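Local coordinates for protein ketosynthase (PDB 6KXD) that probably catalyses the condensation of a fatty acyl chain on acyl carrier protein with malonyl-acyl carrier protein, as the ketosynthase of a highly reducing type II polyketide synthase, at residues Ala105-Gly110 and Thr150-Glu155; Pro59-Gly64 and Met75-Gln80; Gly101-Val106 and Leu243-Ala248. All blocks are in the same frame, centred on the assembly; numbering follows the deposited sequence.

Interaction 1 of 3, residues Ala105-Gly110 and Thr150-Glu155; sequences AVITVG and TVIARE
Ile107 and Val109 of strand 105-110 point at Ile152 and Ala153 of helix 147-156, where a helix layer of the thiolase fold packs on its sheet. The strand and helix segments run at 133° to each other, with their axes 8.7 Å apart at closest approach. Ile107 carries most of the contact. Its CG1 lies beside the backbone N and its chain is extended at chi2 (176°), which carries CD1 out to the helix. There CD1 rests 3.8 Å from Ala153 CB and just as near to Ala153 CA. The same methyl also meets Ile152 CG2 at 3.8 Å. The side chains of Ile107 and Ile152 cross obliquely, and each offers both of its branches. Ile107 CG2 adds a second touch, 3.9 Å from Ile152 CD1. Thr108, between the two strand contacts, turns away from the helix, and its OG1 is hydrogen-bonded to Thr164 O of the adjoining strand 161-166. On the helix, Ala153 also packs on Val259 of the partner chain, and Ile152 touches Ala86 of helix 77-93. The meeting is entirely apolar, and all four touching residues are buried. Val109 meets Ile152 tip to tip. Its CG2, beside the backbone N, comes to 3.4 Å from Ile152 CD1, tighter than usual for two methyl groups.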
# COMPACT_ATOMS: atom_id res chain seq x y z
N ALA A 105 -4.19 -17.51 1.34
CA ALA A 105 -2.97 -16.85 1.75
C ALA A 105 -3.14 -15.36 1.53
O ALA A 105 -3.99 -14.91 0.72
CB ALA A 105 -1.80 -17.37 0.95
N VAL A 106 -2.31 -14.61 2.25
CA VAL A 106 -2.19 -13.24 2.00
C VAL A 106 -0.81 -13.04 1.35
O VAL A 106 0.17 -13.59 1.82
CB VAL A 106 -2.39 -12.42 3.29
CG1 VAL A 106 -1.86 -11.00 3.16
CG2 VAL A 106 -3.85 -12.41 3.71
N ILE A 107 -0.77 -12.21 0.30
CA ILE A 107 0.46 -11.76 -0.32
C ILE A 107 0.43 -10.25 -0.27
O ILE A 107 -0.42 -9.65 -0.86
CB ILE A 107 0.57 -12.25 -1.76
CG1 ILE A 107 0.59 -13.78 -1.85
CG2 ILE A 107 1.78 -11.62 -2.44
CD1 ILE A 107 0.60 -14.29 -3.27
N THR A 108 1.35 -9.67 0.48
CA THR A 108 1.32 -8.24 0.71
C THR A 108 2.75 -7.75 0.54
O THR A 108 3.66 -8.22 1.25
CB THR A 108 0.60 -7.94 2.02
OG1 THR A 108 0.67 -6.53 2.27
CG2 THR A 108 1.18 -8.70 3.18
N VAL A 109 2.91 -6.94 -0.51
CA VAL A 109 4.14 -6.40 -0.95
C VAL A 109 4.05 -4.89 -0.77
O VAL A 109 3.18 -4.24 -1.29
CB VAL A 109 4.44 -6.72 -2.42
CG1 VAL A 109 5.76 -6.09 -2.82
CG2 VAL A 109 4.48 -8.22 -2.66
N GLY A 110 5.04 -4.36 -0.07
CA GLY A 110 5.17 -2.94 0.11
C GLY A 110 5.92 -2.33 -1.05
O GLY A 110 6.78 -2.97 -1.63
N THR A 150 -0.08 -9.16 -7.13
CA THR A 150 -0.82 -10.12 -7.95
C THR A 150 0.14 -10.98 -8.79
O THR A 150 -0.13 -12.16 -9.00
CB THR A 150 -1.87 -9.46 -8.85
OG1 THR A 150 -1.27 -8.55 -9.79
CG2 THR A 150 -2.95 -8.79 -8.03
N VAL A 151 1.26 -10.42 -9.26
CA VAL A 151 2.16 -11.24 -10.10
C VAL A 151 2.78 -12.38 -9.29
O VAL A 151 3.14 -13.38 -9.89
CB VAL A 151 3.28 -10.45 -10.79
CG1 VAL A 151 2.74 -9.61 -11.91
CG2 VAL A 151 4.09 -9.66 -9.77
N ILE A 152 3.02 -12.19 -7.99
CA ILE A 152 3.51 -13.23 -7.15
C ILE A 152 2.50 -14.37 -7.16
O ILE A 152 2.90 -15.53 -7.23
CB ILE A 152 3.77 -12.78 -5.72
CG1 ILE A 152 4.93 -11.77 -5.70
CG2 ILE A 152 4.01 -13.99 -4.83
CD1 ILE A 152 5.12 -11.08 -4.42
N ALA A 153 1.22 -14.02 -7.02
CA ALA A 153 0.20 -15.06 -6.98
C ALA A 153 0.23 -15.81 -8.31
O ALA A 153 0.08 -17.06 -8.37
CB ALA A 153 -1.17 -14.51 -6.68
N ARG A 154 0.37 -15.04 -9.38
CA ARG A 154 0.43 -15.60 -10.73
C ARG A 154 1.59 -16.58 -10.85
O ARG A 154 1.44 -17.71 -11.34
CB ARG A 154 0.55 -14.50 -11.78
CG ARG A 154 -0.75 -13.75 -12.01
CD ARG A 154 -0.63 -12.76 -13.14
NE ARG A 154 -0.30 -13.41 -14.39
CZ ARG A 154 0.19 -12.76 -15.44
NH1 ARG A 154 0.31 -11.45 -15.39
NH2 ARG A 154 0.55 -13.42 -16.53
N GLU A 155 2.77 -16.14 -10.47
CA GLU A 155 3.99 -16.96 -10.59
C GLU A 155 3.92 -18.23 -9.72
O GLU A 155 4.35 -19.32 -10.14
CB GLU A 155 5.19 -16.11 -10.21
CG GLU A 155 6.49 -16.87 -10.22
CD GLU A 155 6.94 -17.40 -11.57
OE1 GLU A 155 6.39 -16.97 -12.61
OE2 GLU A 155 7.86 -18.27 -11.57

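Interaction 2 of 3, residues Pro59-Gly64 and Met75-Gln80; sequences PDFEPG and MGRAGQ
Phe61 lays its ring beside Gln80, whose OE1 meets the ring edge, and alongside the bent chain of Arg77, where a loop of the thiolase fold lies on the first turn of helix 77-93. Gly76 is the N-cap of that helix. Ring and Gln80 amide are nearly coplanar, 28° apart. Gln80 OE1 lies in the ring plane, 3.4 Å from Phe61 CE2. Gln80 CB lies near the same edge, 3.7 Å from Phe61 CE2. The side chain of Arg77 bends at chi2 and chi3 and slides past the ring in the opposite direction, with its guanidinium 30° from the ring plane. Arg77 CD lies 4.0 Å from Phe61 CD2, while Arg77 NH1 is hydrogen-bonded to Tyr81 OH. Tyr81 also meets Phe61 edge-to-face. An alanine in place of Phe61 would probably open a gap beside Gln80 CB and leave the Arg77 chain without the ring it lies along. Gln80 NE2 holds Leu72 O and, by a weak bond of 3.4 Å, Met75 O, two bonds that probably limit the amide's rotation. Over one ring face, the backbone N of Pro63 sits 4.0 Å above the plane, near the centre of the Phe61 ring.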
# COMPACT_ATOMS: atom_id res chain seq x y z
N PRO A 59 23.12 -5.57 -8.75
CA PRO A 59 24.09 -5.54 -9.84
C PRO A 59 23.80 -6.49 -11.02
O PRO A 59 23.87 -6.05 -12.19
CB PRO A 59 25.39 -5.90 -9.09
CG PRO A 59 24.95 -6.80 -7.99
CD PRO A 59 23.63 -6.21 -7.53
N ASP A 60 23.44 -7.74 -10.71
CA ASP A 60 23.50 -8.80 -11.71
C ASP A 60 22.27 -9.71 -11.59
O ASP A 60 22.38 -10.93 -11.51
CB ASP A 60 24.81 -9.59 -11.60
CG ASP A 60 26.00 -8.91 -12.26
OD1 ASP A 60 25.83 -8.32 -13.35
OD2 ASP A 60 27.10 -8.96 -11.67
N PHE A 61 21.09 -9.09 -11.69
CA PHE A 61 19.83 -9.75 -11.55
C PHE A 61 19.53 -10.63 -12.78
O PHE A 61 19.49 -10.14 -13.90
CB PHE A 61 18.72 -8.71 -11.39
CG PHE A 61 17.34 -9.28 -11.33
CD1 PHE A 61 17.02 -10.21 -10.35
CD2 PHE A 61 16.35 -8.83 -12.18
CE1 PHE A 61 15.73 -10.72 -10.26
CE2 PHE A 61 15.07 -9.36 -12.10
CZ PHE A 61 14.77 -10.29 -11.13
N GLU A 62 19.25 -11.91 -12.54
CA GLU A 62 18.89 -12.85 -13.61
C GLU A 62 17.50 -13.40 -13.32
O GLU A 62 17.36 -14.34 -12.53
CB GLU A 62 19.92 -13.97 -13.69
CG GLU A 62 21.21 -13.54 -14.36
CD GLU A 62 22.32 -14.58 -14.28
OE1 GLU A 62 23.44 -14.27 -14.72
OE2 GLU A 62 22.05 -15.69 -13.75
N PRO A 63 16.47 -12.81 -13.94
CA PRO A 63 15.09 -13.16 -13.61
C PRO A 63 14.81 -14.65 -13.86
O PRO A 63 14.11 -15.26 -13.08
CB PRO A 63 14.23 -12.21 -14.47
CG PRO A 63 15.17 -11.55 -15.46
CD PRO A 63 16.57 -11.76 -14.96
N GLY A 64 15.47 -15.22 -14.88
CA GLY A 64 15.31 -16.60 -15.26
C GLY A 64 15.64 -17.57 -14.15
O GLY A 64 15.18 -18.71 -14.15
N MET A 75 5.87 -7.39 -16.03
CA MET A 75 6.37 -6.74 -14.79
C MET A 75 7.45 -5.76 -15.18
O MET A 75 8.23 -6.05 -16.09
CB MET A 75 7.03 -7.75 -13.87
CG MET A 75 6.15 -8.88 -13.49
SD MET A 75 7.03 -10.22 -12.77
CE MET A 75 7.57 -11.12 -14.22
N GLY A 76 7.56 -4.65 -14.43
CA GLY A 76 8.77 -3.94 -14.45
C GLY A 76 9.74 -4.54 -13.47
O GLY A 76 9.51 -5.60 -12.87
N ARG A 77 10.83 -3.83 -13.25
CA ARG A 77 11.88 -4.34 -12.44
C ARG A 77 11.40 -4.63 -11.01
O ARG A 77 11.81 -5.59 -10.38
CB ARG A 77 13.05 -3.35 -12.51
CG ARG A 77 14.34 -3.90 -11.91
CD ARG A 77 14.87 -5.14 -12.62
NE ARG A 77 15.76 -4.79 -13.73
CZ ARG A 77 17.09 -4.85 -13.72
NH1 ARG A 77 17.75 -5.19 -12.62
NH2 ARG A 77 17.75 -4.57 -14.83
N ALA A 78 10.59 -3.73 -10.42
CA ALA A 78 10.24 -3.94 -9.05
C ALA A 78 9.45 -5.25 -8.91
O ALA A 78 9.66 -6.01 -7.96
CB ALA A 78 9.45 -2.78 -8.52
N GLY A 79 8.54 -5.46 -9.85
CA GLY A 79 7.70 -6.68 -9.90
C GLY A 79 8.57 -7.91 -10.07
O GLY A 79 8.40 -8.89 -9.40
N GLN A 80 9.58 -7.80 -10.93
CA GLN A 80 10.48 -8.92 -11.09
C GLN A 80 11.20 -9.20 -9.78
O GLN A 80 11.28 -10.34 -9.35
CB GLN A 80 11.44 -8.72 -12.26
CG GLN A 80 10.72 -8.59 -13.58
CD GLN A 80 11.68 -8.25 -14.69
OE1 GLN A 80 12.89 -8.41 -14.55
NE2 GLN A 80 11.13 -7.86 -15.81

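Interaction 3 of 3, residues Gly101-Val106 and Leu243-Ala248; sequences GERQAV and LESALA
The first three side-chain torsions of Arg103 all lie away from staggered values (chi1 -106°, chi2 139°), and together they carry the guanidinium across to Ser245. Ser245 answers from helix 243-247 with OG turned anti to its own backbone N (chi1 166°). The two backbones stay well apart, with Arg103 CA 10.9 Å from Ser245 CA. The long arginine chain spans the distance almost alone. Arg103 NH2 comes to 2.6 Å from Ser245 OG, but the angle is poor and the pair is not a hydrogen bond. The hydroxyl lies 3.4 Å from Arg103 CZ, and it approaches the guanidinium obliquely. Behind it, Ser245 CB is 3.8 Å from Arg103 NH2.

Both groups share a third residue, Glu241. Its OE2 forms a salt bridge with Arg103 NH2 and a hydrogen bond with Ser245 OG, which probably draws the two together. Arginine and serine thus crowd round one carboxylate oxygen. The carboxylate would probably balance the arginine charge here, at a partly exposed site on the surface. The short distance and the unstaggered chain make the exact placing of the arginine tip somewhat doubtful. The salt bridge to Glu241 is its main polar tie.

The contact lies at one end of the sheet in the N-terminal half of the thiolase fold. Arg103 comes just before strand 105-110, and Glu241 lies near the end of strand 234-242. Strand 191-198 runs between the two, pairing parallel with the first and antiparallel with the second, and Arg103 touches Ile191 on it. Arg103 also packs on Leu95 in a loop. Helix 243-247 follows strand 234-242 directly, and its Ala246 rests on Val11 and Thr13 of strand 10-19.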
# COMPACT_ATOMS: atom_id res chain seq x y z
N GLY A 101 -0.89 -23.65 -3.71
CA GLY A 101 -2.15 -23.63 -4.48
C GLY A 101 -3.34 -23.98 -3.60
O GLY A 101 -4.46 -23.52 -3.85
N GLU A 102 -3.06 -24.77 -2.56
CA GLU A 102 -4.02 -25.38 -1.65
C GLU A 102 -4.40 -24.40 -0.53
O GLU A 102 -5.42 -24.60 0.14
CB GLU A 102 -3.45 -26.64 -0.99
CG GLU A 102 -3.69 -27.93 -1.76
CD GLU A 102 -5.09 -28.08 -2.33
OE1 GLU A 102 -5.35 -27.54 -3.42
OE2 GLU A 102 -5.93 -28.71 -1.66
N ARG A 103 -3.59 -23.36 -0.32
CA ARG A 103 -3.71 -22.54 0.86
C ARG A 103 -4.34 -21.19 0.51
O ARG A 103 -4.03 -20.56 -0.50
CB ARG A 103 -2.34 -22.40 1.54
CG ARG A 103 -2.22 -23.23 2.81
CD ARG A 103 -0.88 -23.91 2.96
NE ARG A 103 -0.48 -23.73 4.34
CZ ARG A 103 0.77 -23.56 4.74
NH1 ARG A 103 1.76 -24.12 4.06
NH2 ARG A 103 1.03 -22.83 5.81
N GLN A 104 -5.28 -20.78 1.37
CA GLN A 104 -5.72 -19.41 1.37
C GLN A 104 -4.56 -18.61 1.98
O GLN A 104 -4.01 -18.98 3.00
CB GLN A 104 -7.01 -19.19 2.16
CG GLN A 104 -7.52 -17.77 1.99
CD GLN A 104 -8.74 -17.42 2.82
OE1 GLN A 104 -9.53 -18.29 3.19
NE2 GLN A 104 -8.89 -16.13 3.12
N ALA A 105 -4.19 -17.51 1.34
CA ALA A 105 -2.97 -16.85 1.75
C ALA A 105 -3.14 -15.36 1.53
O ALA A 105 -3.99 -14.91 0.72
CB ALA A 105 -1.80 -17.37 0.95
N VAL A 106 -2.31 -14.61 2.25
CA VAL A 106 -2.19 -13.24 2.00
C VAL A 106 -0.81 -13.04 1.35
O VAL A 106 0.17 -13.59 1.82
CB VAL A 106 -2.39 -12.42 3.29
CG1 VAL A 106 -1.86 -11.00 3.16
CG2 VAL A 106 -3.85 -12.41 3.71
N LEU A 243 2.28 -20.77 13.83
CA LEU A 243 3.13 -21.78 14.47
C LEU A 243 2.57 -23.19 14.21
O LEU A 243 3.31 -24.09 13.87
CB LEU A 243 3.25 -21.51 15.97
CG LEU A 243 4.10 -22.52 16.73
CD1 LEU A 243 5.51 -22.57 16.15
CD2 LEU A 243 4.14 -22.20 18.22
N GLU A 244 1.25 -23.36 14.38
CA GLU A 244 0.56 -24.62 14.15
C GLU A 244 0.97 -25.21 12.81
O GLU A 244 1.31 -26.38 12.72
CB GLU A 244 -0.95 -24.43 14.06
CG GLU A 244 -1.69 -24.45 15.37
CD GLU A 244 -3.14 -24.02 15.19
OE1 GLU A 244 -4.01 -24.92 15.06
OE2 GLU A 244 -3.39 -22.79 15.13
N SER A 245 0.85 -24.39 11.76
CA SER A 245 1.05 -24.81 10.38
C SER A 245 2.52 -25.11 10.09
O SER A 245 2.85 -25.96 9.29
CB SER A 245 0.55 -23.74 9.44
OG SER A 245 1.03 -23.98 8.13
N ALA A 246 3.42 -24.33 10.68
CA ALA A 246 4.86 -24.52 10.53
C ALA A 246 5.28 -25.85 11.20
O ALA A 246 5.88 -26.71 10.55
CB ALA A 246 5.58 -23.35 11.14
N LEU A 247 4.93 -26.00 12.49
CA LEU A 247 5.30 -27.19 13.28
C LEU A 247 4.79 -28.44 12.56
O LEU A 247 5.57 -29.37 12.33
CB LEU A 247 4.70 -27.10 14.69
CG LEU A 247 5.37 -26.09 15.62
CD1 LEU A 247 4.78 -26.17 17.03
CD2 LEU A 247 6.88 -26.28 15.64
N ALA A 248 3.51 -28.42 12.16
CA ALA A 248 2.81 -29.56 11.51
C ALA A 248 3.42 -29.94 10.15
O ALA A 248 3.14 -31.00 9.64
CB ALA A 248 1.34 -29.25 11.37

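Interaction 1 is a core contact, while interactions 2 and 3 lie at the surface. Interactions 1 and 3 share Ala105 and Val106. The strand that meets a helix through buried methyl groups in interaction 1 is preceded by the loop whose arginine reaches a shared carboxylate in interaction 3. Interaction 2 mixes an aromatic ring with polar chains at a helix start. It touches interaction 1 through Met75 CG and Val151 CG1, 3.8 Å apart, where the residues leading into helix 77-93 meet helix 147-156. Interactions 2 and 3 do not touch, with nearest atoms about 15 Å apart. Charge thus appears at the surface sites, and the buried one is purely apolar.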